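Local atomic coordinates of AT-rich interactive domain-containing protein 4 (Arabidopsis thaliana, PDB entry 6LQF), a protein that probably regulates transcription by binding DNA through its ARID domain and the histone mark H3K4me3 through its PHD finger. Residues Leu69-Phe79 with Lys112-Glu123. Numbering follows the deposited sequence.
Sequences LYREVVSRGGF and KRHYETYLLEYE. With nucleotides of chain D.
Tyr115 fits as a knob into a hole formed by Leu69, Tyr70, Val73 and Val74, in the helical core of the ARID DNA-binding domain. The axes of the segments 69-74 and 112-118 cross at about a right angle. CG of Tyr115 stands anti to the backbone N (chi1 -165°), which sends the ring across to helix 69-74. CG of Leu69 meets the ring edge, 3.9 Å from Tyr115 CD2. Val73 comes from the opposite direction, its CB 3.6 Å from Tyr115 CE2. The Phe79 ring lies nearly parallel to that of Tyr115 (8°) but slid aside, so CD1 meets CD1 at 3.5 Å with little overlap. CD1 of Leu120 packs on Phe79 CB, and Glu116 CG reaches Phe79 CZ.

Tyr122 turns its edge toward the Tyr70 face in an offset edge-to-face pair, planes at 80°. The Tyr70 hydroxyl hydrogen-bonds to Asp128, and that of Tyr122 hydrogen-bonds to the zinc ligand Asp32. Lys112 passes Phe79 CE1 with its CB, and its NZ hydrogen-bonds OP1 of DA6 of chain D at 3.2 Å and also Asn83.

A Schellman motif with Gly77 as C-prime residue ends helix 66-74 and turns the chain so that Phe79 N faces Glu123. Glu123 OE1 takes the Tyr115 hydroxyl (OH) on its anti lone pair at 2.7 Å. Replacing Tyr115 with alanine would probably open a gap between the helices and take from Glu123 OE1 its hydroxyl donor. Phe79 N meets Glu123 OE1 on the syn side at 3.0 Å.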
ATOM      1  N   LEU A  69       3.143  -4.859  -2.362  1.00 14.98           N
ATOM      2  CA  LEU A  69       1.835  -4.405  -2.835  1.00 15.72           C
ATOM      3  C   LEU A  69       0.919  -4.210  -1.612  1.00 17.08           C
ATOM      4  O   LEU A  69       0.224  -3.160  -1.462  1.00 18.11           O
ATOM      5  CB  LEU A  69       1.250  -5.470  -3.809  1.00 16.38           C
ATOM      6  CG  LEU A  69      -0.235  -5.313  -4.183  1.00 16.32           C
ATOM      7  CD1 LEU A  69      -0.404  -3.945  -4.829  1.00 18.36           C
ATOM      8  CD2 LEU A  69      -0.660  -6.422  -5.193  1.00 20.39           C
ATOM      9  N   TYR A  70       0.905  -5.198  -0.723  1.00 16.84           N
ATOM     10  CA  TYR A  70       0.055  -5.138   0.476  1.00 16.73           C
ATOM     11  C   TYR A  70       0.448  -3.981   1.376  1.00 17.50           C
ATOM     12  O   TYR A  70      -0.414  -3.204   1.762  1.00 17.22           O
ATOM     13  CB  TYR A  70       0.156  -6.440   1.252  1.00 16.03           C
ATOM     14  CG  TYR A  70      -0.789  -6.489   2.438  1.00 15.53           C
ATOM     15  CD1 TYR A  70      -2.171  -6.684   2.240  1.00 16.44           C
ATOM     16  CD2 TYR A  70      -0.296  -6.427   3.746  1.00 18.08           C
ATOM     17  CE1 TYR A  70      -3.016  -6.781   3.314  1.00 17.27           C
ATOM     18  CE2 TYR A  70      -1.159  -6.520   4.852  1.00 17.59           C
ATOM     19  CZ  TYR A  70      -2.505  -6.741   4.613  1.00 16.57           C
ATOM     20  OH  TYR A  70      -3.367  -6.848   5.700  1.00 21.12           O
ATOM     21  N   ARG A  71       1.755  -3.840   1.665  1.00 15.67           N
ATOM     22  CA  ARG A  71       2.201  -2.773   2.600  1.00 16.54           C
ATOM     23  C   ARG A  71       1.835  -1.391   2.068  1.00 18.04           C
ATOM     24  O   ARG A  71       1.365  -0.527   2.845  1.00 18.40           O
ATOM     25  CB  ARG A  71       3.694  -2.866   2.855  1.00 18.36           C
ATOM     26  CG  ARG A  71       4.007  -4.124   3.670  1.00 21.29           C
ATOM     27  CD  ARG A  71       5.362  -4.148   4.278  1.00 23.75           C
ATOM     28  NE  ARG A  71       6.397  -4.056   3.284  1.00 34.20           N
ATOM     29  CZ  ARG A  71       7.691  -3.974   3.594  1.00 46.78           C
ATOM     30  NH1 ARG A  71       8.066  -3.951   4.875  1.00 39.58           N
ATOM     31  NH2 ARG A  71       8.609  -3.907   2.635  1.00 52.24           N
ATOM     32  N   GLU A  72       2.003  -1.186   0.762  1.00 16.15           N
ATOM     33  CA  GLU A  72       1.744   0.144   0.233  1.00 15.72           C
ATOM     34  C   GLU A  72       0.252   0.476   0.253  1.00 17.01           C
ATOM     35  O   GLU A  72      -0.161   1.642   0.470  1.00 18.09           O
ATOM     36  CB  GLU A  72       2.273   0.285  -1.184  1.00 18.35           C
ATOM     37  CG  GLU A  72       3.808   0.259  -1.251  1.00 18.12           C
ATOM     38  CD  GLU A  72       4.504   1.235  -0.273  1.00 26.85           C
ATOM     39  OE1 GLU A  72       4.021   2.380  -0.110  1.00 25.99           O
ATOM     40  OE2 GLU A  72       5.565   0.891   0.341  1.00 29.32           O
ATOM     41  N   VAL A  73      -0.598  -0.505   0.073  1.00 15.74           N
ATOM     42  CA  VAL A  73      -2.040  -0.253   0.049  1.00 15.69           C
ATOM     43  C   VAL A  73      -2.601  -0.108   1.451  1.00 15.12           C
ATOM     44  O   VAL A  73      -3.374   0.865   1.701  1.00 17.55           O
ATOM     45  CB  VAL A  73      -2.789  -1.381  -0.700  1.00 15.94           C
ATOM     46  CG1 VAL A  73      -4.333  -1.256  -0.495  1.00 16.01           C
ATOM     47  CG2 VAL A  73      -2.451  -1.276  -2.182  1.00 17.25           C
ATOM     48  N   VAL A  74      -2.168  -0.953   2.397  1.00 16.20           N
ATOM     49  CA  VAL A  74      -2.819  -0.844   3.708  1.00 16.51           C
ATOM     50  C   VAL A  74      -2.301   0.406   4.431  1.00 19.15           C
ATOM     51  O   VAL A  74      -3.031   0.997   5.235  1.00 18.19           O
ATOM     52  CB  VAL A  74      -2.679  -2.077   4.583  1.00 17.64           C
ATOM     53  CG1 VAL A  74      -3.334  -3.257   3.840  1.00 19.24           C
ATOM     54  CG2 VAL A  74      -1.191  -2.413   4.892  1.00 20.06           C
ATOM     55  N   SER A  75      -1.071   0.844   4.127  1.00 16.66           N
ATOM     56  CA  SER A  75      -0.532   2.086   4.763  1.00 16.17           C
ATOM     57  C   SER A  75      -1.319   3.310   4.320  1.00 18.20           C
ATOM     58  O   SER A  75      -1.261   4.351   5.011  1.00 19.78           O
ATOM     59  CB  SER A  75       0.928   2.255   4.439  1.00 19.40           C
ATOM     60  OG  SER A  75       1.145   2.581   3.092  1.00 23.32           O
ATOM     61  N   ARG A  76      -2.052   3.197   3.207  1.00 17.53           N
ATOM     62  CA  ARG A  76      -2.862   4.310   2.696  1.00 19.15           C
ATOM     63  C   ARG A  76      -4.353   4.162   2.969  1.00 18.55           C
ATOM     64  O   ARG A  76      -5.179   4.957   2.470  1.00 20.90           O
ATOM     65  CB  ARG A  76      -2.634   4.482   1.205  1.00 17.03           C
ATOM     66  CG  ARG A  76      -1.197   4.983   0.947  1.00 18.67           C
ATOM     67  CD  ARG A  76      -0.905   5.035  -0.509  1.00 22.22           C
ATOM     68  NE  ARG A  76       0.369   5.708  -0.776  1.00 20.33           N
ATOM     69  CZ  ARG A  76       1.551   5.105  -0.742  1.00 18.20           C
ATOM     70  NH1 ARG A  76       1.642   3.824  -0.431  1.00 17.80           N
ATOM     71  NH2 ARG A  76       2.657   5.785  -1.012  1.00 18.32           N
ATOM     72  N   GLY A  77      -4.720   3.215   3.823  1.00 18.57           N
ATOM     73  CA  GLY A  77      -6.107   3.094   4.205  1.00 20.24           C
ATOM     74  C   GLY A  77      -6.825   1.919   3.597  1.00 18.73           C
ATOM     75  O   GLY A  77      -8.017   1.765   3.847  1.00 24.96           O
ATOM     76  N   GLY A  78      -6.132   1.078   2.825  1.00 18.91           N
ATOM     77  CA  GLY A  78      -6.762  -0.145   2.308  1.00 18.15           C
ATOM     78  C   GLY A  78      -7.349   0.015   0.918  1.00 18.39           C
ATOM     79  O   GLY A  78      -7.376   1.124   0.357  1.00 20.22           O
ATOM     80  N   PHE A  79      -7.816  -1.105   0.358  1.00 18.32           N
ATOM     81  CA  PHE A  79      -8.248  -1.157  -1.029  1.00 18.80           C
ATOM     82  C   PHE A  79      -9.399  -0.228  -1.378  1.00 19.67           C
ATOM     83  O   PHE A  79      -9.457   0.271  -2.495  1.00 21.64           O
ATOM     84  CB  PHE A  79      -8.641  -2.611  -1.371  1.00 20.72           C
ATOM     85  CG  PHE A  79      -8.915  -2.835  -2.837  1.00 23.10           C
ATOM     86  CD1 PHE A  79      -7.842  -2.844  -3.757  1.00 24.89           C
ATOM     87  CD2 PHE A  79     -10.207  -3.037  -3.296  1.00 24.13           C
ATOM     88  CE1 PHE A  79      -8.098  -3.071  -5.109  1.00 27.74           C
ATOM     89  CE2 PHE A  79     -10.462  -3.236  -4.662  1.00 23.58           C
ATOM     90  CZ  PHE A  79      -9.379  -3.278  -5.555  1.00 26.23           C
ATOM     91  N   LYS A 112      -4.688  -3.585  -9.137  1.00 16.28           N
ATOM     92  CA  LYS A 112      -5.963  -3.674  -8.451  1.00 16.27           C
ATOM     93  C   LYS A 112      -6.580  -5.067  -8.613  1.00 17.69           C
ATOM     94  O   LYS A 112      -7.094  -5.608  -7.635  1.00 18.72           O
ATOM     95  CB  LYS A 112      -6.922  -2.581  -8.974  1.00 17.91           C
ATOM     96  CG  LYS A 112      -6.464  -1.206  -8.483  1.00 16.69           C
ATOM     97  CD  LYS A 112      -7.183  -0.079  -9.248  1.00 25.78           C
ATOM     98  CE  LYS A 112      -8.514   0.088  -8.672  1.00 32.91           C
ATOM     99  NZ  LYS A 112      -9.284   1.196  -9.411  1.00 31.02           N
ATOM    100  N   ARG A 113      -6.463  -5.679  -9.811  1.00 16.62           N
ATOM    101  CA  ARG A 113      -6.992  -7.024 -10.036  1.00 17.82           C
ATOM    102  C   ARG A 113      -6.213  -8.045  -9.196  1.00 18.13           C
ATOM    103  O   ARG A 113      -6.790  -8.941  -8.579  1.00 19.91           O
ATOM    104  CB  ARG A 113      -6.930  -7.351 -11.520  1.00 20.01           C
ATOM    105  CG  ARG A 113      -7.940  -6.628 -12.389  1.00 29.34           C
ATOM    106  CD  ARG A 113      -8.081  -7.240 -13.798  1.00 43.44           C
ATOM    107  NE  ARG A 113      -6.810  -7.313 -14.518  1.00 48.96           N
ATOM    108  CZ  ARG A 113      -6.005  -8.375 -14.506  1.00 46.03           C
ATOM    109  NH1 ARG A 113      -6.331  -9.441 -13.794  1.00 47.48           N
ATOM    110  NH2 ARG A 113      -4.872  -8.368 -15.185  1.00 47.36           N
ATOM    111  N   HIS A 114      -4.889  -7.897  -9.126  1.00 17.18           N
ATOM    112  CA  HIS A 114      -4.117  -8.854  -8.328  1.00 17.49           C
ATOM    113  C   HIS A 114      -4.430  -8.672  -6.846  1.00 17.36           C
ATOM    114  O   HIS A 114      -4.426  -9.660  -6.094  1.00 19.16           O
ATOM    115  CB  HIS A 114      -2.617  -8.660  -8.514  1.00 18.24           C
ATOM    116  CG  HIS A 114      -2.076  -9.119  -9.843  1.00 17.09           C
ATOM    117  ND1 HIS A 114      -2.388 -10.339 -10.394  1.00 23.74           N
ATOM    118  CD2 HIS A 114      -1.164  -8.546 -10.675  1.00 19.54           C
ATOM    119  CE1 HIS A 114      -1.719 -10.492 -11.524  1.00 27.85           C
ATOM    120  NE2 HIS A 114      -0.967  -9.422 -11.719  1.00 24.41           N
ATOM    121  N   TYR A 115      -4.687  -7.409  -6.415  1.00 16.30           N
ATOM    122  CA  TYR A 115      -4.984  -7.214  -5.018  1.00 17.29           C
ATOM    123  C   TYR A 115      -6.315  -7.889  -4.696  1.00 18.22           C
ATOM    124  O   TYR A 115      -6.442  -8.592  -3.684  1.00 18.39           O
ATOM    125  CB  TYR A 115      -5.054  -5.714  -4.691  1.00 17.15           C
ATOM    126  CG  TYR A 115      -5.007  -5.428  -3.207  1.00 17.29           C
ATOM    127  CD1 TYR A 115      -6.157  -5.530  -2.394  1.00 16.80           C
ATOM    128  CD2 TYR A 115      -3.830  -5.039  -2.609  1.00 16.13           C
ATOM    129  CE1 TYR A 115      -6.113  -5.253  -1.036  1.00 16.09           C
ATOM    130  CE2 TYR A 115      -3.796  -4.761  -1.277  1.00 18.17           C
ATOM    131  CZ  TYR A 115      -4.922  -4.866  -0.497  1.00 16.94           C
ATOM    132  OH  TYR A 115      -4.830  -4.588   0.853  1.00 20.69           O
ATOM    133  N   GLU A 116      -7.308  -7.689  -5.561  1.00 18.75           N
ATOM    134  CA  GLU A 116      -8.575  -8.395  -5.396  1.00 22.89           C
ATOM    135  C   GLU A 116      -8.413  -9.917  -5.320  1.00 20.50           C
ATOM    136  O   GLU A 116      -9.053 -10.571  -4.494  1.00 22.96           O
ATOM    137  CB  GLU A 116      -9.507  -8.058  -6.554  1.00 22.11           C
ATOM    138  CG  GLU A 116     -10.063  -6.662  -6.393  1.00 28.99           C
ATOM    139  CD  GLU A 116     -10.927  -6.222  -7.557  1.00 53.86           C
ATOM    140  OE1 GLU A 116     -10.783  -6.783  -8.671  1.00 58.59           O
ATOM    141  OE2 GLU A 116     -11.747  -5.305  -7.354  1.00 57.00           O
ATOM    142  N   THR A 117      -7.573 -10.501  -6.171  1.00 18.78           N
ATOM    143  CA  THR A 117      -7.369 -11.964  -6.178  1.00 19.33           C
ATOM    144  C   THR A 117      -6.701 -12.464  -4.897  1.00 19.84           C
ATOM    145  O   THR A 117      -7.153 -13.451  -4.282  1.00 19.44           O
ATOM    146  CB  THR A 117      -6.511 -12.312  -7.411  1.00 19.66           C
ATOM    147  OG1 THR A 117      -7.228 -11.888  -8.588  1.00 23.56           O
ATOM    148  CG2 THR A 117      -6.194 -13.844  -7.512  1.00 21.83           C
ATOM    149  N   TYR A 118      -5.574 -11.836  -4.501  1.00 18.05           N
ATOM    150  CA  TYR A 118      -4.736 -12.427  -3.480  1.00 18.41           C
ATOM    151  C   TYR A 118      -4.909 -11.827  -2.101  1.00 17.27           C
ATOM    152  O   TYR A 118      -4.632 -12.490  -1.081  1.00 19.39           O
ATOM    153  CB  TYR A 118      -3.249 -12.304  -3.869  1.00 17.39           C
ATOM    154  CG  TYR A 118      -2.842 -13.186  -5.011  1.00 15.68           C
ATOM    155  CD1 TYR A 118      -2.561 -14.538  -4.789  1.00 17.29           C
ATOM    156  CD2 TYR A 118      -2.732 -12.676  -6.311  1.00 19.50           C
ATOM    157  CE1 TYR A 118      -2.191 -15.367  -5.835  1.00 16.40           C
ATOM    158  CE2 TYR A 118      -2.335 -13.497  -7.381  1.00 19.29           C
ATOM    159  CZ  TYR A 118      -2.090 -14.851  -7.120  1.00 17.61           C
ATOM    160  OH  TYR A 118      -1.686 -15.677  -8.153  1.00 20.95           O
ATOM    161  N   LEU A 119      -5.313 -10.525  -2.042  1.00 15.95           N
ATOM    162  CA  LEU A 119      -5.090  -9.771  -0.798  1.00 16.26           C
ATOM    163  C   LEU A 119      -6.323  -9.116  -0.199  1.00 16.03           C
ATOM    164  O   LEU A 119      -6.290  -8.755   0.986  1.00 17.95           O
ATOM    165  CB  LEU A 119      -4.022  -8.679  -1.049  1.00 17.03           C
ATOM    166  CG  LEU A 119      -2.614  -9.191  -1.383  1.00 17.11           C
ATOM    167  CD1 LEU A 119      -1.688  -7.987  -1.795  1.00 16.38           C
ATOM    168  CD2 LEU A 119      -2.093  -9.910  -0.161  1.00 17.57           C
ATOM    169  N   LEU A 120      -7.433  -8.988  -0.933  1.00 17.90           N
ATOM    170  CA  LEU A 120      -8.533  -8.201  -0.380  1.00 19.78           C
ATOM    171  C   LEU A 120      -9.223  -8.864   0.822  1.00 19.32           C
ATOM    172  O   LEU A 120      -9.430  -8.245   1.887  1.00 20.15           O
ATOM    173  CB  LEU A 120      -9.527  -7.918  -1.483  1.00 21.08           C
ATOM    174  CG  LEU A 120     -10.648  -7.024  -1.021  1.00 23.17           C
ATOM    175  CD1 LEU A 120     -10.179  -5.694  -0.432  1.00 25.07           C
ATOM    176  CD2 LEU A 120     -11.499  -6.761  -2.260  1.00 27.25           C
ATOM    177  N   GLU A 121      -9.553 -10.156   0.674  1.00 20.29           N
ATOM    178  CA  GLU A 121     -10.111 -10.877   1.809  1.00 20.24           C
ATOM    179  C   GLU A 121      -9.138 -10.931   2.973  1.00 18.49           C
ATOM    180  O   GLU A 121      -9.508 -10.789   4.126  1.00 20.41           O
ATOM    181  CB  GLU A 121     -10.497 -12.303   1.386  1.00 21.29           C
ATOM    182  CG  GLU A 121     -11.615 -12.255   0.359  1.00 25.99           C
ATOM    183  CD  GLU A 121     -12.056 -13.628  -0.131  1.00 40.54           C
ATOM    184  OE1 GLU A 121     -11.371 -14.651   0.153  1.00 34.38           O
ATOM    185  OE2 GLU A 121     -13.125 -13.656  -0.784  1.00 44.36           O
ATOM    186  N   TYR A 122      -7.868 -11.125   2.627  1.00 17.57           N
ATOM    187  CA  TYR A 122      -6.823 -11.096   3.675  1.00 16.53           C
ATOM    188  C   TYR A 122      -6.806  -9.781   4.424  1.00 18.18           C
ATOM    189  O   TYR A 122      -6.733  -9.759   5.653  1.00 20.09           O
ATOM    190  CB  TYR A 122      -5.460 -11.386   3.054  1.00 17.95           C
ATOM    191  CG  TYR A 122      -4.325 -11.518   4.068  1.00 18.06           C
ATOM    192  CD1 TYR A 122      -3.621 -10.374   4.523  1.00 17.98           C
ATOM    193  CD2 TYR A 122      -3.943 -12.775   4.533  1.00 18.86           C
ATOM    194  CE1 TYR A 122      -2.632 -10.480   5.439  1.00 18.79           C
ATOM    195  CE2 TYR A 122      -2.910 -12.915   5.453  1.00 17.30           C
ATOM    196  CZ  TYR A 122      -2.280 -11.770   5.898  1.00 17.51           C
ATOM    197  OH  TYR A 122      -1.272 -11.882   6.822  1.00 18.79           O
ATOM    198  N   GLU A 123      -6.894  -8.682   3.678  1.00 17.71           N
ATOM    199  CA  GLU A 123      -6.905  -7.347   4.326  1.00 19.72           C
ATOM    200  C   GLU A 123      -8.062  -7.246   5.332  1.00 19.97           C
ATOM    201  O   GLU A 123      -7.858  -6.803   6.466  1.00 21.24           O
ATOM    202  CB  GLU A 123      -7.047  -6.245   3.278  1.00 19.74           C
ATOM    203  CG  GLU A 123      -7.101  -4.826   3.913  1.00 18.42           C
ATOM    204  CD  GLU A 123      -7.680  -3.769   2.925  1.00 23.40           C
ATOM    205  OE1 GLU A 123      -7.159  -3.614   1.795  1.00 23.25           O
ATOM    206  OE2 GLU A 123      -8.664  -3.094   3.274  1.00 27.08           O
TER
ATOM    207  P    DA D   6      -9.196   1.451 -13.113  1.00 27.47           P
ATOM    208  OP1  DA D   6     -10.397   1.286 -12.389  1.00 39.05           O
ATOM    209  OP2  DA D   6      -8.199   0.445 -13.015  1.00 29.42           O
ATOM    210  O5'  DA D   6      -9.486   1.654 -14.648  1.00 26.04           O
ATOM    211  C5'  DA D   6     -10.460   2.573 -15.116  1.00 27.68           C
ATOM    212  C4'  DA D   6     -10.924   2.206 -16.506  1.00 28.87           C
ATOM    213  O4'  DA D   6      -9.921   2.523 -17.487  1.00 24.94           O
ATOM    214  C3'  DA D   6     -11.267   0.736 -16.715  1.00 26.11           C
ATOM    215  O3'  DA D   6     -12.399   0.713 -17.583  1.00 28.15           O
ATOM    216  C2'  DA D   6     -10.001   0.192 -17.342  1.00 21.96           C
ATOM    217  C1'  DA D   6      -9.477   1.351 -18.154  1.00 22.10           C
ATOM    218  N9   DA D   6      -8.023   1.438 -18.268  1.00 18.92           N
ATOM    219  C8   DA D   6      -7.127   1.334 -17.239  1.00 20.28           C
ATOM    220  N7   DA D   6      -5.889   1.552 -17.591  1.00 18.62           N
ATOM    221  C5   DA D   6      -5.965   1.768 -18.956  1.00 16.58           C
ATOM    222  C6   DA D   6      -4.992   2.039 -19.923  1.00 18.12           C
ATOM    223  N6   DA D   6      -3.695   2.131 -19.662  1.00 18.28           N
ATOM    224  N1   DA D   6      -5.405   2.228 -21.190  1.00 19.18           N
ATOM    225  C2   DA D   6      -6.706   2.144 -21.453  1.00 19.32           C
ATOM    226  N3   DA D   6      -7.713   1.893 -20.637  1.00 21.73           N
ATOM    227  C4   DA D   6      -7.275   1.707 -19.385  1.00 18.39           C
TER
HETATM  228  O   HOH W   1      -5.461  -5.605   7.206  1.00 21.38           O